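Local coordinates for protein branched-chain alpha-ketoacid decarboxylase (Lactococcus lactis, PDB 2VBF) that probably decarboxylates branched-chain and aromatic alpha-keto acids to aldehydes, using thiamine diphosphate and a magnesium ion as cofactors, at residues L262-S267 against Q421-S426. Numbering follows the deposited sequence.
Sequences LNFGKS and QPLWGS. With TPP (thiamine diphosphate), chain F.
A type II beta turn from N263 to K266, in the central domain of this thiamine diphosphate enzyme, packs F264 and N263 against P422 and L423 of the cofactor-binding loop between strand 417-419 and helix 430-440. No hydrogen bond crosses the interface; the contact rests on van der Waals packing, with 192 Å² buried over both sides. P422 CG lies 3.6 Å from F264 CB and meets the ring obliquely. With CG anti to the backbone N (chi1 -177°), the F264 ring extends past the proline to L423, whose CB sits over one face, displaced toward the rim and 3.7 Å from F264 CZ. L423 CB, 4.1 Å from the ring centroid and 26° off the ring normal, makes a CH-pi contact; H237 also stacks with this ring. The N263 amide reaches P422 with OD1, 3.8 Å from P422 CB, a buried oxygen with no hydrogen-bonding partner, whereas ND2 is bonded to S309 O. Beyond the interface, the 421-426 loop is pinned internally by S426 N to Q421 OE1 (3.0 Å), the donor standing above the amide plane. The adjoining G425 carries the loop to the cofactor: its carbonyl O accepts a nearly straight hydrogen bond from thiamine diphosphate N4', at 2.7 Å and 169°.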
ATOM      1  N   LEU A 262      28.715   3.080   6.750  1.00 13.07           N
ATOM      2  CA  LEU A 262      27.949   1.835   6.795  1.00 12.93           C
ATOM      3  C   LEU A 262      27.259   1.691   5.438  1.00 13.25           C
ATOM      4  O   LEU A 262      27.296   2.605   4.602  1.00 13.90           O
ATOM      5  CB  LEU A 262      26.901   1.880   7.914  1.00 15.35           C
ATOM      6  CG  LEU A 262      27.359   2.259   9.324  1.00 14.07           C
ATOM      7  CD1 LEU A 262      26.182   2.129  10.282  1.00 15.75           C
ATOM      8  CD2 LEU A 262      28.526   1.411   9.781  1.00 15.44           C
ATOM      9  N   ASN A 263      26.584   0.568   5.217  1.00 11.81           N
ATOM     10  CA  ASN A 263      25.733   0.456   4.031  1.00 12.81           C
ATOM     11  C   ASN A 263      24.432   1.281   4.184  1.00 12.48           C
ATOM     12  O   ASN A 263      23.740   1.530   3.197  1.00 15.13           O
ATOM     13  CB  ASN A 263      25.475  -1.009   3.657  1.00 14.54           C
ATOM     14  CG  ASN A 263      24.706  -1.779   4.721  1.00 14.85           C
ATOM     15  OD1 ASN A 263      23.839  -1.231   5.409  1.00 15.84           O
ATOM     16  ND2 ASN A 263      25.009  -3.067   4.840  1.00 16.70           N
ATOM     17  N   PHE A 264      24.143   1.702   5.420  1.00 12.86           N
ATOM     18  CA  PHE A 264      23.043   2.618   5.757  1.00 12.14           C
ATOM     19  C   PHE A 264      23.679   4.003   5.756  1.00 13.23           C
ATOM     20  O   PHE A 264      24.351   4.386   6.708  1.00 13.89           O
ATOM     21  CB  PHE A 264      22.494   2.267   7.141  1.00 12.07           C
ATOM     22  CG  PHE A 264      21.299   3.078   7.608  1.00 13.15           C
ATOM     23  CD1 PHE A 264      20.439   3.730   6.729  1.00 11.52           C
ATOM     24  CD2 PHE A 264      21.004   3.106   8.965  1.00 12.45           C
ATOM     25  CE1 PHE A 264      19.314   4.425   7.215  1.00 12.95           C
ATOM     26  CE2 PHE A 264      19.900   3.794   9.463  1.00 13.49           C
ATOM     27  CZ  PHE A 264      19.056   4.460   8.590  1.00 10.62           C
ATOM     28  N   GLY A 265      23.473   4.720   4.661  1.00 12.59           N
ATOM     29  CA  GLY A 265      24.183   5.950   4.394  1.00 13.65           C
ATOM     30  C   GLY A 265      25.300   5.816   3.372  1.00 13.67           C
ATOM     31  O   GLY A 265      26.119   6.720   3.259  1.00 13.94           O
ATOM     32  N   LYS A 266      25.328   4.724   2.599  1.00 13.34           N
ATOM     33  CA  LYS A 266      26.322   4.584   1.541  1.00 13.50           C
ATOM     34  C   LYS A 266      26.199   5.764   0.571  1.00 12.28           C
ATOM     35  O   LYS A 266      25.096   6.110   0.163  1.00 12.19           O
ATOM     36  CB  LYS A 266      26.151   3.264   0.792  1.00 12.69           C
ATOM     37  CG  LYS A 266      27.184   3.035  -0.307  1.00 12.52           C
ATOM     38  CD  LYS A 266      27.080   1.635  -0.898  1.00 12.78           C
ATOM     39  CE  LYS A 266      28.020   1.451  -2.070  1.00 12.95           C
ATOM     40  NZ  LYS A 266      29.451   1.245  -1.643  1.00 14.79           N
ATOM     41  N   SER A 267      27.347   6.353   0.241  1.00 11.84           N
ATOM     42  CA  SER A 267      27.488   7.566  -0.583  1.00 13.31           C
ATOM     43  C   SER A 267      27.252   8.866   0.203  1.00 13.24           C
ATOM     44  O   SER A 267      27.140   9.937  -0.398  1.00 13.92           O
ATOM     45  CB  SER A 267      26.668   7.525  -1.898  1.00 13.83           C
ATOM     46  OG  SER A 267      25.295   7.851  -1.736  1.00 13.30           O
ATOM     47  N   GLN A 421      17.866   0.965   1.238  1.00 10.33           N
ATOM     48  CA  GLN A 421      16.957   1.223   2.358  1.00 10.83           C
ATOM     49  C   GLN A 421      17.113   0.120   3.408  1.00 10.34           C
ATOM     50  O   GLN A 421      16.176  -0.619   3.679  1.00 10.35           O
ATOM     51  CB  GLN A 421      15.525   1.287   1.826  1.00 11.51           C
ATOM     52  CG  GLN A 421      14.505   1.925   2.750  1.00 10.22           C
ATOM     53  CD  GLN A 421      13.080   1.684   2.301  1.00 12.47           C
ATOM     54  OE1 GLN A 421      12.730   0.575   1.867  1.00 13.31           O
ATOM     55  NE2 GLN A 421      12.243   2.712   2.398  1.00 11.49           N
ATOM     56  N   PRO A 422      18.306   0.002   4.009  1.00 11.42           N
ATOM     57  CA  PRO A 422      18.563  -1.143   4.903  1.00 10.86           C
ATOM     58  C   PRO A 422      17.862  -1.143   6.259  1.00 11.65           C
ATOM     59  O   PRO A 422      17.729  -2.214   6.864  1.00 11.99           O
ATOM     60  CB  PRO A 422      20.078  -1.082   5.110  1.00 11.04           C
ATOM     61  CG  PRO A 422      20.431   0.354   4.907  1.00 10.74           C
ATOM     62  CD  PRO A 422      19.492   0.865   3.872  1.00 11.97           C
ATOM     63  N   LEU A 423      17.463   0.026   6.758  1.00 10.17           N
ATOM     64  CA  LEU A 423      16.724   0.085   8.024  1.00  9.95           C
ATOM     65  C   LEU A 423      15.245  -0.279   7.802  1.00 10.82           C
ATOM     66  O   LEU A 423      14.733  -1.240   8.381  1.00  9.82           O
ATOM     67  CB  LEU A 423      16.839   1.469   8.684  1.00 10.23           C
ATOM     68  CG  LEU A 423      15.916   1.671   9.894  1.00 10.66           C
ATOM     69  CD1 LEU A 423      16.140   0.575  10.974  1.00 13.01           C
ATOM     70  CD2 LEU A 423      16.089   3.074  10.494  1.00  9.50           C
ATOM     71  N   TRP A 424      14.545   0.495   6.978  1.00 10.85           N
ATOM     72  CA  TRP A 424      13.131   0.230   6.777  1.00  9.28           C
ATOM     73  C   TRP A 424      12.953  -1.052   5.959  1.00  9.63           C
ATOM     74  O   TRP A 424      12.186  -1.933   6.345  1.00 11.35           O
ATOM     75  CB  TRP A 424      12.394   1.424   6.176  1.00  9.84           C
ATOM     76  CG  TRP A 424      10.893   1.285   6.248  1.00  9.80           C
ATOM     77  CD1 TRP A 424      10.019   1.330   5.198  1.00 10.11           C
ATOM     78  CD2 TRP A 424      10.093   1.051   7.422  1.00  9.86           C
ATOM     79  NE1 TRP A 424       8.725   1.164   5.643  1.00 10.74           N
ATOM     80  CE2 TRP A 424       8.741   0.987   7.004  1.00 10.24           C
ATOM     81  CE3 TRP A 424      10.387   0.922   8.788  1.00 10.91           C
ATOM     82  CZ2 TRP A 424       7.690   0.774   7.904  1.00 10.02           C
ATOM     83  CZ3 TRP A 424       9.349   0.720   9.677  1.00 10.50           C
ATOM     84  CH2 TRP A 424       8.023   0.628   9.235  1.00 10.01           C
ATOM     85  N   GLY A 425      13.716  -1.182   4.879  1.00 10.38           N
ATOM     86  CA  GLY A 425      13.797  -2.436   4.127  1.00 10.30           C
ATOM     87  C   GLY A 425      12.516  -2.947   3.498  1.00 12.20           C
ATOM     88  O   GLY A 425      12.212  -4.137   3.583  1.00 13.11           O
ATOM     89  N   SER A 426      11.797  -2.060   2.829  1.00 10.41           N
ATOM     90  CA  SER A 426      10.505  -2.383   2.238  1.00 10.45           C
ATOM     91  C   SER A 426      10.674  -2.785   0.780  1.00 10.17           C
ATOM     92  O   SER A 426      10.911  -1.932  -0.081  1.00 11.60           O
ATOM     93  CB  SER A 426       9.549  -1.191   2.346  1.00 10.75           C
ATOM     94  OG  SER A 426       8.235  -1.579   1.984  1.00 10.66           O
TER
HETATM   95  N1' TPP F1551       7.329  -7.311   2.366  1.00 11.52           N
HETATM   96  C2' TPP F1551       7.846  -6.042   2.331  1.00 12.26           C
HETATM   97  CM2 TPP F1551       6.945  -4.898   1.957  1.00 11.19           C
HETATM   98  N3' TPP F1551       9.166  -5.844   2.652  1.00 11.29           N
HETATM   99  C4' TPP F1551       9.976  -6.901   3.009  1.00 11.75           C
HETATM  100  N4' TPP F1551      11.227  -6.660   3.324  1.00 10.13           N
HETATM  101  C5' TPP F1551       9.464  -8.204   3.022  1.00 12.35           C
HETATM  102  C6' TPP F1551       8.128  -8.404   2.700  1.00 12.21           C
HETATM  103  C7' TPP F1551      10.331  -9.390   3.375  1.00 13.32           C
HETATM  104  N3  TPP F1551      11.358  -9.647   2.370  1.00 13.38           N
HETATM  105  C2  TPP F1551      12.675  -9.225   2.410  1.00 16.74           C
HETATM  106  S1  TPP F1551      13.602  -9.662   1.159  1.00 15.66           S
HETATM  107  C5  TPP F1551      12.349 -10.465   0.516  1.00 14.15           C
HETATM  108  C4  TPP F1551      11.167 -10.401   1.256  1.00 14.36           C
HETATM  109  CM4 TPP F1551       9.870 -11.062   0.879  1.00 13.96           C
HETATM  110  C6  TPP F1551      12.580 -11.210  -0.784  1.00 13.99           C
HETATM  111  C7  TPP F1551      13.022 -10.336  -1.948  1.00 13.21           C
HETATM  112  O7  TPP F1551      13.153 -11.198  -3.053  1.00 13.65           O
HETATM  113  PA  TPP F1551      13.763 -10.702  -4.441  1.00 12.75           P
HETATM  114  O1A TPP F1551      13.329  -9.289  -4.759  1.00 13.29           O
HETATM  115  O2A TPP F1551      13.333 -11.689  -5.510  1.00 11.02           O
HETATM  116  O3A TPP F1551      15.350 -10.663  -4.134  1.00 11.54           O
HETATM  117  PB  TPP F1551      16.431 -11.863  -4.304  1.00 13.16           P
HETATM  118  O1B TPP F1551      17.017 -12.086  -2.939  1.00 13.07           O
HETATM  119  O2B TPP F1551      17.482 -11.320  -5.231  1.00 12.24           O
HETATM  120  O3B TPP F1551      15.775 -13.092  -4.870  1.00 12.75           O